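2-methyl-3-hydroxypyridine-5-carboxylic acid oxygenase (Mesorhizobium loti, PDB 3ALJ) probably uses bound FAD and molecular oxygen to hydroxylate 2-methyl-3-hydroxypyridine-5-carboxylic acid and open its pyridine ring, a step in vitamin B6 breakdown. Local coordinates at residues T84-K89 against W203-R208; V158-R163 against G287-A292; K189-G194 against P250-C255; D276-G281 against V326-R331. One frame throughout, in Å; residues are numbered along the deposited sequence. Where two conformers were deposited one is given.

Interaction 1: T84-K89 against W203-R208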
# COMPACT_ATOMS: atom_id res chain seq x y z
N THR A 84 -17.11 -8.47 -9.53
CA THR A 84 -17.80 -8.29 -8.27
C THR A 84 -18.98 -9.20 -8.19
O THR A 84 -19.79 -9.27 -9.20
CB THR A 84 -18.24 -6.83 -8.17
OG1 THR A 84 -17.06 -6.02 -8.23
CG2 THR A 84 -18.87 -6.50 -6.78
N TRP A 85 -19.13 -9.89 -7.06
CA TRP A 85 -20.41 -10.63 -6.76
C TRP A 85 -21.15 -9.98 -5.62
O TRP A 85 -20.54 -9.51 -4.66
CB TRP A 85 -20.12 -12.08 -6.37
CG TRP A 85 -19.52 -12.94 -7.46
CD1 TRP A 85 -19.22 -12.62 -8.74
CD2 TRP A 85 -19.13 -14.35 -7.23
NE1 TRP A 85 -18.68 -13.74 -9.36
CE2 TRP A 85 -18.62 -14.82 -8.49
CE3 TRP A 85 -19.17 -15.21 -6.10
CZ2 TRP A 85 -18.12 -16.12 -8.65
CZ3 TRP A 85 -18.69 -16.56 -6.28
CH2 TRP A 85 -18.14 -16.95 -7.51
N MET A 86 -22.47 -10.07 -5.67
CA MET A 86 -23.34 -9.76 -4.54
C MET A 86 -24.22 -10.94 -4.30
O MET A 86 -24.95 -11.36 -5.25
CB MET A 86 -24.22 -8.53 -4.83
CG MET A 86 -25.31 -8.35 -3.70
SD MET A 86 -24.61 -8.18 -2.01
CE MET A 86 -23.82 -6.69 -2.27
N HIS A 87 -24.17 -11.58 -3.15
CA HIS A 87 -25.02 -12.78 -2.90
C HIS A 87 -24.81 -13.83 -3.98
O HIS A 87 -25.78 -14.45 -4.44
CB HIS A 87 -26.49 -12.38 -2.66
CG HIS A 87 -26.69 -11.43 -1.51
ND1 HIS A 87 -26.09 -11.58 -0.25
CD2 HIS A 87 -27.43 -10.32 -1.44
CE1 HIS A 87 -26.44 -10.54 0.52
NE2 HIS A 87 -27.25 -9.76 -0.18
N ASN A 88 -23.54 -14.03 -4.38
CA ASN A 88 -23.12 -15.08 -5.38
C ASN A 88 -23.57 -14.78 -6.78
O ASN A 88 -23.32 -15.67 -7.68
CB ASN A 88 -23.58 -16.49 -4.94
CG ASN A 88 -23.12 -16.77 -3.55
OD1 ASN A 88 -21.97 -16.49 -3.29
ND2 ASN A 88 -23.97 -17.22 -2.69
N LYS A 89 -24.15 -13.61 -7.06
CA LYS A 89 -24.55 -13.24 -8.45
C LYS A 89 -23.50 -12.25 -8.92
O LYS A 89 -23.14 -11.27 -8.28
CB LYS A 89 -25.91 -12.54 -8.38
CG LYS A 89 -26.37 -11.96 -9.74
CD LYS A 89 -26.50 -13.12 -10.82
CE LYS A 89 -27.27 -12.46 -11.98
NZ LYS A 89 -26.43 -11.65 -12.82
N TRP A 203 -19.25 -10.16 -2.13
CA TRP A 203 -19.98 -9.50 -1.02
C TRP A 203 -21.23 -10.27 -0.61
O TRP A 203 -21.95 -10.91 -1.46
CB TRP A 203 -20.53 -8.17 -1.53
CG TRP A 203 -19.43 -7.09 -1.65
CD1 TRP A 203 -18.54 -6.91 -2.68
CD2 TRP A 203 -19.22 -6.03 -0.73
NE1 TRP A 203 -17.80 -5.76 -2.40
CE2 TRP A 203 -18.20 -5.21 -1.20
CE3 TRP A 203 -19.78 -5.71 0.52
CZ2 TRP A 203 -17.72 -4.09 -0.50
CZ3 TRP A 203 -19.33 -4.59 1.22
CH2 TRP A 203 -18.32 -3.80 0.72
N ASN A 204 -21.58 -10.15 0.68
CA ASN A 204 -22.89 -10.58 1.17
C ASN A 204 -23.27 -9.69 2.31
O ASN A 204 -22.42 -9.37 3.13
CB ASN A 204 -22.84 -12.02 1.74
CG ASN A 204 -22.44 -13.04 0.74
OD1 ASN A 204 -23.31 -13.63 0.00
ND2 ASN A 204 -21.17 -13.39 0.63
N PHE A 205 -24.56 -9.36 2.36
CA PHE A 205 -25.18 -8.80 3.58
C PHE A 205 -26.12 -9.78 4.22
O PHE A 205 -26.44 -9.55 5.39
CB PHE A 205 -25.88 -7.50 3.21
CG PHE A 205 -24.98 -6.46 2.62
CD1 PHE A 205 -23.90 -5.97 3.35
CD2 PHE A 205 -25.12 -6.02 1.35
CE1 PHE A 205 -23.01 -4.97 2.71
CE2 PHE A 205 -24.31 -5.05 0.78
CZ PHE A 205 -23.28 -4.53 1.47
N TRP A 206 -26.64 -10.77 3.50
CA TRP A 206 -27.55 -11.74 4.01
C TRP A 206 -26.98 -13.09 3.72
O TRP A 206 -26.44 -13.28 2.65
CB TRP A 206 -28.98 -11.54 3.33
CG TRP A 206 -29.98 -12.58 3.80
CD1 TRP A 206 -30.84 -12.40 4.88
CD2 TRP A 206 -30.11 -13.93 3.37
NE1 TRP A 206 -31.56 -13.54 5.03
CE2 TRP A 206 -31.11 -14.52 4.20
CE3 TRP A 206 -29.56 -14.65 2.37
CZ2 TRP A 206 -31.56 -15.83 4.00
CZ3 TRP A 206 -29.98 -16.04 2.19
CH2 TRP A 206 -30.95 -16.58 3.05
N PRO A 207 -27.09 -14.08 4.62
CA PRO A 207 -27.77 -14.05 5.92
C PRO A 207 -26.87 -13.45 7.01
O PRO A 207 -27.40 -13.16 8.09
CB PRO A 207 -28.04 -15.55 6.21
CG PRO A 207 -26.85 -16.28 5.54
CD PRO A 207 -26.64 -15.44 4.23
N ARG A 208 -25.58 -13.17 6.67
CA ARG A 208 -24.80 -12.30 7.55
C ARG A 208 -23.83 -11.52 6.71
O ARG A 208 -23.72 -11.71 5.50
CB ARG A 208 -23.93 -13.10 8.54
CG ARG A 208 -24.71 -14.19 9.29
CD ARG A 208 -23.81 -15.15 10.02
NE ARG A 208 -22.92 -15.88 9.12
CZ ARG A 208 -23.09 -17.13 8.74
NH1 ARG A 208 -24.22 -17.72 9.17
NH2 ARG A 208 -22.19 -17.75 7.97
O HOH W 1 -21.11 -13.11 -3.09
O HOH W 2 -20.58 -15.47 -1.23

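Interaction 2: V158-R163 against G287-A292. With FAD (flavin-adenine dinucleotide), chain B.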
# COMPACT_ATOMS: atom_id res chain seq x y z
N VAL A 158 2.05 4.83 10.02
CA VAL A 158 0.95 5.58 10.63
C VAL A 158 1.34 6.10 11.99
O VAL A 158 0.80 7.12 12.39
CB VAL A 158 -0.30 4.65 10.84
CG1 VAL A 158 -1.00 4.36 9.61
CG2 VAL A 158 0.05 3.36 11.58
N GLY A 159 2.27 5.36 12.68
CA GLY A 159 2.77 5.84 14.04
C GLY A 159 4.06 6.63 13.93
O GLY A 159 4.78 6.68 14.93
N SER A 160 4.36 7.28 12.80
CA SER A 160 5.63 8.03 12.59
C SER A 160 6.05 8.89 13.80
O SER A 160 5.31 9.82 14.25
CB SER A 160 5.33 9.06 11.46
OG SER A 160 6.41 9.90 11.25
N LYS A 161 7.24 8.56 14.23
CA LYS A 161 7.90 9.37 15.26
C LYS A 161 8.61 10.54 14.69
O LYS A 161 8.81 11.55 15.40
CB LYS A 161 8.86 8.47 16.12
CG LYS A 161 8.07 7.57 17.13
CD LYS A 161 9.06 6.70 17.97
CE LYS A 161 8.23 5.83 18.87
NZ LYS A 161 9.25 5.15 19.73
N VAL A 162 9.05 10.48 13.42
CA VAL A 162 9.53 11.67 12.80
C VAL A 162 8.41 12.74 12.84
O VAL A 162 8.68 13.91 13.22
CB VAL A 162 10.03 11.35 11.35
CG1 VAL A 162 10.31 12.65 10.52
CG2 VAL A 162 11.24 10.36 11.38
N ARG A 163 7.17 12.38 12.47
CA ARG A 163 6.09 13.30 12.54
C ARG A 163 5.76 13.73 13.97
O ARG A 163 5.74 14.95 14.24
CB ARG A 163 4.86 12.56 12.00
CG ARG A 163 3.55 13.40 12.05
CD ARG A 163 2.35 12.54 11.76
NE ARG A 163 2.16 11.51 12.78
CZ ARG A 163 1.71 10.30 12.60
NH1 ARG A 163 1.39 9.81 11.42
NH2 ARG A 163 1.56 9.54 13.68
N GLY A 287 3.93 8.76 2.70
CA GLY A 287 3.32 7.48 2.94
C GLY A 287 2.32 7.54 4.08
O GLY A 287 1.70 8.60 4.29
N ASP A 288 2.14 6.41 4.77
CA ASP A 288 1.13 6.37 5.81
C ASP A 288 1.48 7.38 7.00
O ASP A 288 0.55 7.71 7.78
CB ASP A 288 1.09 4.97 6.43
CG ASP A 288 0.21 3.98 5.62
OD1 ASP A 288 -0.25 4.34 4.52
OD2 ASP A 288 0.01 2.88 6.17
N ALA A 289 2.72 7.80 7.10
CA ALA A 289 3.08 8.84 8.08
C ALA A 289 2.22 10.10 7.84
O ALA A 289 1.97 10.88 8.79
CB ALA A 289 4.55 9.19 7.97
N ALA A 290 1.87 10.35 6.56
CA ALA A 290 1.16 11.56 6.18
C ALA A 290 -0.27 11.35 5.80
O ALA A 290 -1.09 12.27 5.93
CB ALA A 290 1.92 12.25 5.04
N HIS A 291 -0.59 10.18 5.16
CA HIS A 291 -1.89 10.11 4.45
C HIS A 291 -2.43 8.69 4.40
O HIS A 291 -3.03 8.27 3.42
CB HIS A 291 -1.70 10.71 3.01
CG HIS A 291 -0.65 10.04 2.20
ND1 HIS A 291 -0.74 8.72 1.78
CD2 HIS A 291 0.51 10.53 1.69
CE1 HIS A 291 0.36 8.44 1.06
NE2 HIS A 291 1.12 9.49 1.00
N ALA A 292 -2.33 7.96 5.49
CA ALA A 292 -2.97 6.67 5.50
C ALA A 292 -4.46 6.72 5.28
O ALA A 292 -5.10 7.70 5.71
CB ALA A 292 -2.74 5.96 6.83
PA FAD B . 4.62 1.00 6.13
O1A FAD B . 4.39 0.03 5.01
O2A FAD B . 3.87 0.90 7.32
O5B FAD B . 6.17 0.92 6.46
C5B FAD B . 6.76 1.72 7.53
C4B FAD B . 8.03 0.95 7.84
O4B FAD B . 8.65 1.82 8.86
C3B FAD B . 7.84 -0.36 8.51
O3B FAD B . 8.71 -1.36 7.96
C2B FAD B . 8.09 -0.04 10.03
O2B FAD B . 8.60 -1.16 10.77
C1B FAD B . 9.17 1.00 9.98
N9A FAD B . 9.13 1.94 11.05
C8A FAD B . 8.06 2.39 11.80
N7A FAD B . 8.43 3.34 12.66
C5A FAD B . 9.79 3.52 12.48
C6A FAD B . 10.70 4.43 13.01
N6A FAD B . 10.31 5.32 13.98
N1A FAD B . 11.96 4.34 12.57
C2A FAD B . 12.36 3.45 11.66
N3A FAD B . 11.51 2.56 11.06
C4A FAD B . 10.22 2.65 11.48
N1 FAD B . -2.19 -0.14 -0.66
C2 FAD B . -2.13 -0.38 -1.95
O2 FAD B . -1.49 0.33 -2.75
N3 FAD B . -2.81 -1.47 -2.49
C4 FAD B . -3.54 -2.35 -1.68
O4 FAD B . -4.02 -3.42 -2.20
C4X FAD B . -3.60 -2.05 -0.33
N5 FAD B . -4.42 -2.85 0.54
C5X FAD B . -4.53 -2.51 1.87
C6 FAD B . -5.41 -3.20 2.72
C7 FAD B . -5.47 -2.90 4.06
C7M FAD B . -6.44 -3.71 4.97
C8 FAD B . -4.72 -1.87 4.58
C8M FAD B . -4.79 -1.48 6.08
C9 FAD B . -3.84 -1.16 3.75
C9A FAD B . -3.77 -1.45 2.36
N10 FAD B . -2.90 -0.70 1.46
C10 FAD B . -2.87 -0.98 0.14
C1' FAD B . -2.09 0.48 2.02
C2' FAD B . -0.66 0.04 2.26
O2' FAD B . -0.65 -1.11 3.14
C3' FAD B . 0.11 1.15 3.00
O3' FAD B . -0.42 2.44 2.51
C4' FAD B . 1.55 1.18 2.73
O4' FAD B . 2.10 -0.07 3.25
C5' FAD B . 2.24 2.29 3.46
O5' FAD B . 3.63 2.23 3.18
P FAD B . 4.59 3.09 4.10
O1P FAD B . 5.94 2.80 3.62
O2P FAD B . 4.14 4.52 4.19
O3P FAD B . 4.36 2.50 5.58
O HOH W 3 1.62 2.34 8.37

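Interaction 3: K189-G194 against P250-C255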
# COMPACT_ATOMS: atom_id res chain seq x y z
N LYS A 189 -7.21 -26.59 -9.42
CA LYS A 189 -7.88 -27.79 -9.93
C LYS A 189 -9.08 -28.06 -9.03
O LYS A 189 -10.19 -28.37 -9.52
CB LYS A 189 -6.87 -28.98 -9.93
CG LYS A 189 -7.51 -30.39 -10.14
CD LYS A 189 -7.38 -31.27 -8.87
CE LYS A 189 -8.29 -32.53 -8.94
NZ LYS A 189 -9.71 -32.13 -8.60
N GLU A 190 -8.87 -28.00 -7.69
CA GLU A 190 -9.92 -28.34 -6.73
C GLU A 190 -11.09 -27.34 -6.73
O GLU A 190 -12.16 -27.64 -6.30
CB GLU A 190 -9.34 -28.43 -5.34
CG GLU A 190 -8.33 -29.52 -5.19
CD GLU A 190 -6.89 -29.06 -5.34
OE1 GLU A 190 -6.46 -28.21 -6.19
OE2 GLU A 190 -6.13 -29.60 -4.51
N LEU A 191 -10.85 -26.14 -7.26
CA LEU A 191 -11.95 -25.17 -7.37
C LEU A 191 -12.91 -25.53 -8.53
O LEU A 191 -14.02 -25.01 -8.59
CB LEU A 191 -11.44 -23.74 -7.56
CG LEU A 191 -10.67 -23.23 -6.30
CD1 LEU A 191 -10.24 -21.82 -6.74
CD2 LEU A 191 -11.45 -23.22 -5.02
N GLY A 192 -12.45 -26.34 -9.48
CA GLY A 192 -13.38 -26.86 -10.48
C GLY A 192 -13.77 -25.73 -11.44
O GLY A 192 -12.99 -24.79 -11.76
N HIS A 193 -14.99 -25.83 -11.98
CA HIS A 193 -15.37 -24.92 -13.01
C HIS A 193 -15.52 -23.49 -12.48
O HIS A 193 -16.07 -23.31 -11.41
CB HIS A 193 -16.70 -25.42 -13.57
CG HIS A 193 -17.31 -24.51 -14.57
ND1 HIS A 193 -16.90 -24.48 -15.87
CD2 HIS A 193 -18.30 -23.59 -14.45
CE1 HIS A 193 -17.59 -23.56 -16.52
NE2 HIS A 193 -18.46 -23.03 -15.69
N GLY A 194 -15.02 -22.54 -13.27
CA GLY A 194 -15.22 -21.10 -12.84
C GLY A 194 -14.22 -20.27 -13.56
O GLY A 194 -13.56 -20.71 -14.49
N PRO A 250 -19.01 -21.48 -0.18
CA PRO A 250 -18.67 -22.92 -0.24
C PRO A 250 -17.84 -23.29 -1.41
O PRO A 250 -17.06 -24.24 -1.37
CB PRO A 250 -20.10 -23.57 -0.27
CG PRO A 250 -20.97 -22.50 -0.91
CD PRO A 250 -20.48 -21.20 -0.15
N PHE A 251 -17.89 -22.51 -2.49
CA PHE A 251 -17.12 -22.70 -3.69
C PHE A 251 -15.59 -22.45 -3.48
O PHE A 251 -14.76 -22.77 -4.37
CB PHE A 251 -17.68 -21.83 -4.80
CG PHE A 251 -18.08 -20.50 -4.29
CD1 PHE A 251 -19.42 -20.25 -3.99
CD2 PHE A 251 -17.13 -19.50 -4.05
CE1 PHE A 251 -19.82 -19.03 -3.37
CE2 PHE A 251 -17.51 -18.29 -3.46
CZ PHE A 251 -18.82 -18.03 -3.11
N LEU A 252 -15.26 -21.81 -2.33
CA LEU A 252 -13.80 -21.67 -1.98
C LEU A 252 -13.33 -22.63 -0.89
O LEU A 252 -12.23 -22.47 -0.39
CB LEU A 252 -13.57 -20.17 -1.47
CG LEU A 252 -13.74 -19.08 -2.52
CD1 LEU A 252 -13.27 -17.72 -1.91
CD2 LEU A 252 -12.82 -19.43 -3.65
N GLU A 253 -14.14 -23.64 -0.54
CA GLU A 253 -13.73 -24.54 0.53
C GLU A 253 -12.31 -25.09 0.39
O GLU A 253 -11.60 -25.07 1.41
CB GLU A 253 -14.73 -25.70 0.67
CG GLU A 253 -14.30 -26.72 1.75
CD GLU A 253 -15.42 -27.77 1.91
OE1 GLU A 253 -16.20 -27.99 0.95
OE2 GLU A 253 -15.58 -28.28 3.05
N PRO A 254 -11.81 -25.52 -0.76
CA PRO A 254 -10.39 -26.06 -0.80
C PRO A 254 -9.35 -25.02 -0.28
O PRO A 254 -8.51 -25.32 0.59
CB PRO A 254 -10.18 -26.41 -2.26
CG PRO A 254 -11.64 -26.64 -2.79
CD PRO A 254 -12.50 -25.63 -2.05
N CYS A 255 -9.55 -23.74 -0.69
CA CYS A 255 -8.67 -22.65 -0.20
C CYS A 255 -8.93 -22.28 1.22
O CYS A 255 -7.90 -21.97 1.90
CB CYS A 255 -8.94 -21.43 -1.11
SG CYS A 255 -8.55 -21.72 -2.88
O HOH W 4 -15.56 -24.27 -6.43

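Interaction 4: D276-G281 against V326-R331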
# COMPACT_ATOMS: atom_id res chain seq x y z
N ASP A 276 -2.13 18.66 8.59
CA ASP A 276 -2.15 20.10 8.18
C ASP A 276 -1.17 20.28 6.98
O ASP A 276 -1.41 21.00 5.98
CB ASP A 276 -1.82 21.00 9.40
CG ASP A 276 -1.85 22.49 9.06
OD1 ASP A 276 -0.77 23.14 9.17
OD2 ASP A 276 -2.95 22.96 8.72
N SER A 277 0.00 19.67 7.14
CA SER A 277 1.06 19.76 6.16
C SER A 277 1.94 18.57 6.19
O SER A 277 1.83 17.80 7.18
CB SER A 277 1.88 21.09 6.34
OG SER A 277 2.66 20.92 7.51
N TRP A 278 2.78 18.41 5.19
CA TRP A 278 3.68 17.19 5.09
C TRP A 278 5.12 17.50 5.26
O TRP A 278 5.96 16.64 5.18
CB TRP A 278 3.49 16.52 3.71
CG TRP A 278 2.13 15.93 3.49
CD1 TRP A 278 1.06 15.82 4.38
CD2 TRP A 278 1.68 15.35 2.28
NE1 TRP A 278 -0.04 15.18 3.76
CE2 TRP A 278 0.36 14.89 2.47
CE3 TRP A 278 2.29 15.13 1.06
CZ2 TRP A 278 -0.33 14.19 1.47
CZ3 TRP A 278 1.60 14.49 0.04
CH2 TRP A 278 0.31 14.02 0.26
N THR A 279 5.44 18.79 5.56
CA THR A 279 6.87 19.22 5.53
C THR A 279 7.14 20.15 6.70
O THR A 279 6.23 20.83 7.21
CB THR A 279 7.20 20.03 4.25
OG1 THR A 279 6.44 21.25 4.25
CG2 THR A 279 6.84 19.18 3.00
N ARG A 280 8.40 20.13 7.10
CA ARG A 280 8.84 21.16 8.08
C ARG A 280 10.33 21.29 7.88
O ARG A 280 11.09 20.41 8.16
CB ARG A 280 8.42 20.77 9.51
CG ARG A 280 8.51 21.98 10.45
CD ARG A 280 7.20 22.71 10.36
NE ARG A 280 6.04 21.84 10.60
CZ ARG A 280 5.54 21.55 11.79
NH1 ARG A 280 4.44 20.80 11.82
NH2 ARG A 280 6.08 22.00 12.91
N GLY A 281 10.75 22.46 7.37
CA GLY A 281 12.16 22.59 7.09
C GLY A 281 12.67 21.53 6.11
O GLY A 281 12.20 21.49 4.93
N VAL A 326 8.20 22.30 -0.10
CA VAL A 326 6.98 23.00 -0.21
C VAL A 326 6.42 22.84 -1.66
O VAL A 326 5.20 22.61 -1.83
CB VAL A 326 7.27 24.48 0.18
CG1 VAL A 326 6.05 25.43 -0.20
CG2 VAL A 326 7.43 24.58 1.68
N ALA A 327 7.29 22.92 -2.68
CA ALA A 327 6.72 22.82 -4.04
C ALA A 327 6.14 21.40 -4.22
O ALA A 327 5.14 21.25 -4.92
CB ALA A 327 7.82 23.07 -5.04
N TRP A 328 6.84 20.43 -3.64
CA TRP A 328 6.37 19.01 -3.81
C TRP A 328 5.01 18.80 -3.22
O TRP A 328 4.10 18.26 -3.90
CB TRP A 328 7.35 18.15 -3.06
CG TRP A 328 6.89 16.74 -2.72
CD1 TRP A 328 6.72 15.67 -3.62
CD2 TRP A 328 6.62 16.24 -1.39
NE1 TRP A 328 6.30 14.54 -2.89
CE2 TRP A 328 6.23 14.90 -1.55
CE3 TRP A 328 6.62 16.82 -0.09
CZ2 TRP A 328 6.00 14.06 -0.46
CZ3 TRP A 328 6.31 16.00 0.99
CH2 TRP A 328 5.93 14.67 0.77
N GLU A 329 4.80 19.18 -1.96
CA GLU A 329 3.46 19.05 -1.40
C GLU A 329 2.37 19.77 -2.21
O GLU A 329 1.29 19.26 -2.49
CB GLU A 329 3.41 19.42 0.12
CG GLU A 329 2.06 19.24 0.75
CD GLU A 329 2.00 19.64 2.24
OE1 GLU A 329 3.01 19.89 2.85
OE2 GLU A 329 0.84 19.78 2.67
N THR A 330 2.71 21.01 -2.55
CA THR A 330 1.74 21.79 -3.33
C THR A 330 1.35 21.06 -4.64
O THR A 330 0.18 21.08 -5.04
CB THR A 330 2.39 23.18 -3.67
OG1 THR A 330 2.49 23.87 -2.43
CG2 THR A 330 1.41 24.02 -4.60
N ARG A 331 2.35 20.47 -5.32
CA ARG A 331 2.11 19.83 -6.63
C ARG A 331 1.31 18.53 -6.52
O ARG A 331 0.43 18.25 -7.27
CB ARG A 331 3.50 19.52 -7.25
CG ARG A 331 3.40 18.86 -8.61
CD ARG A 331 4.72 18.84 -9.25
NE ARG A 331 5.73 17.94 -8.66
CZ ARG A 331 5.93 16.67 -9.07
NH1 ARG A 331 5.11 16.14 -9.98
NH2 ARG A 331 6.94 15.88 -8.54
O HOH W 5 4.49 22.04 2.59

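Interaction 1: T84-K89 against W203-R208
M86 reaches W203 and F205 through the last atoms of a folded side chain. With CG anti to the backbone N (chi1 171°) and further bends at chi2 and chi3, the chain curls back until its methyl CE lies 3.7 Å from CB of W203 and 3.5 Å from CE2 of F205. The sulfur adds a Met-aromatic contact, SD sitting 4.9 Å from the centroid of the F205 ring and oblique to it, while it also lies over the rim of one face of the H87 imidazole. Beneath these side chains runs a parallel beta bridge, M86 opposite W203, which joins strand 82-86 to strand 199-203 in the seven-stranded mixed sheet. W203 N donates to W85 O at 2.9 Å, and H87 N returns to W203 O at the same length, 2.9 Å. There the first strand ends in a type I' turn from M86 to K89, the tight link of a beta hairpin with strand 89-94. The turn brings the H87 ring alongside the loop after strand 199-203, where ND1 makes a weak, long bond (3.5 Å) to OD1 of N204, an atom lying near the imidazole plane. The N204 amide is itself turned 46° from that ring. Its ND2 is met by a water at 2.9 Å that also contacts N88 OD1, and a second water bridges N88 N and W203 O.

Interaction 2: V158-R163 against G287-A292
V158 meets D288 and A292 with one methyl, CG1, which rests 3.6 Å from A292 CB and somewhat farther from D288 CB. V158-R163 lies within what fits the DG motif of flavoprotein hydroxylases, which opens at D156 and reaches R163, and G287-D288 fits the GD motif. V158 N donates to a water that in turn donates to D288 OD2 and to a diphosphate oxygen of FAD, O2A. Further along, S160 turns its CB toward A289 CB, 3.6 Å away, while its OG caps the following helix by accepting from R163 N and is also bonded to D156. R163 then folds back beneath that serine, whose CB lies over the centre of one guanidinium face. Bent at chi3 (64°), the arginine brings NH1 and NH2 end-on to a single oxygen, V158 O. NH1 also crosses to A289 O at 2.9 Å, a bond in the guanidinium plane that pins the flat group between the two backbones. At the start of the short helix 288-291, D288 serves FAD directly: its backbone N donates to phosphate oxygen O2P at 2.8 Å, and its OD1 accepts from the ribityl hydroxyl O3' at 2.8 Å.

Interaction 3: K189-G194 against P250-C255
The carbonyl oxygen of F251 is approached both by a water and by the L191 side chain. The water donates to F251 O at 2.7 Å and spends its other proton on L191 O, 2.8 Å away, so one molecule bridges the two backbones; L191 O also takes a weak bond from NE1 of W196. On the same F251 oxygen rests a methyl of the leucine, CD2, at 3.4 Å. This single branch does nearly all of the leucine's work here. CD1 extends anti to CA (chi2 179°), which swings CD2 over toward the opposite backbone, where it meets C255 SG at 3.9 Å, P254 CD at 4.0 Å and, more distantly, CD2 of L252. The contact thus sets the end of the short helix 188-191 against the N-terminus of helix 253-260, with L252 as its N-cap residue. Both lie against the seven-stranded sheet: L191 and L252 each touch Y214 on strand 211-216. P254 is in the first helical turn, a place where a proline's lack of an amide proton costs nothing, and its ring faces E190. There CB of the proline lies 3.8 Å from E190 CB and CG 3.7 Å from E190 O, an apolar edge laid alongside the aliphatic root of the glutamate, whose chain then bends at chi2 and carries the carboxylate away.

Interaction 4: D276-G281 against V326-R331
E329 extends from helix 321-349 straight toward W278, and most of its length lies along that residue. CB leaves the helix pointing at segment 276-281. CG, anti to the backbone N with the chain straight beyond it, lies 3.8 Å above the plane of the W278 indole, toward the rim of one face. CD comes next, 3.8 Å from W278 CB, and the carboxylate it carries is turned only 20° from the indole plane. OE1 takes the backbone N-H of W278 at 2.8 Å, a fairly straight bond (161°) that meets the oxygen from above the carboxylate plane. The same oxygen accepts from a water at 2.6 Å, and that water lies 2.7 Å from T279 OG1. OE2 passes over the W278 ring face, near S277 CA, and pairs with R333 one helical turn further on. Beside this polar arm the helix contributes W328, whose CH2 approaches W278 CE3 to 3.7 Å with the two rings set obliquely, while T279 CG2 meets the W328 ring at its edge, 3.8 Å from CZ3. W328 NE1 is bonded to N307 O. The contact thereby fastens the long helix to the loop leading into strand 279-280, an edge strand of the six-stranded sheet. With an amide, a water and an arginine all supplying positive character, the E329 carboxylate is probably held ionised.

How the interactions relate
The four contacts form two groups at opposite ends of an elongated chain. Interaction 1 joins two neighbouring strands of the seven-stranded sheet and interaction 3, its centre about 17 Å away, packs against that sheet; W85 and N88 of the first pack on F251 of the second. Interactions 2 and 4, centres about 14 Å apart, belong to the six-stranded FAD-binding end, where W278 packs on A290 and H291. Between the groups, centres are about 35 to 49 Å apart. Along the chain the segments of interactions 1 and 2 alternate, interaction 3 is nested within the loop closed by interaction 2, and interaction 4 crosses interaction 2. The chain therefore passes back and forth between both ends, and only interaction 2 touches the cofactor directly.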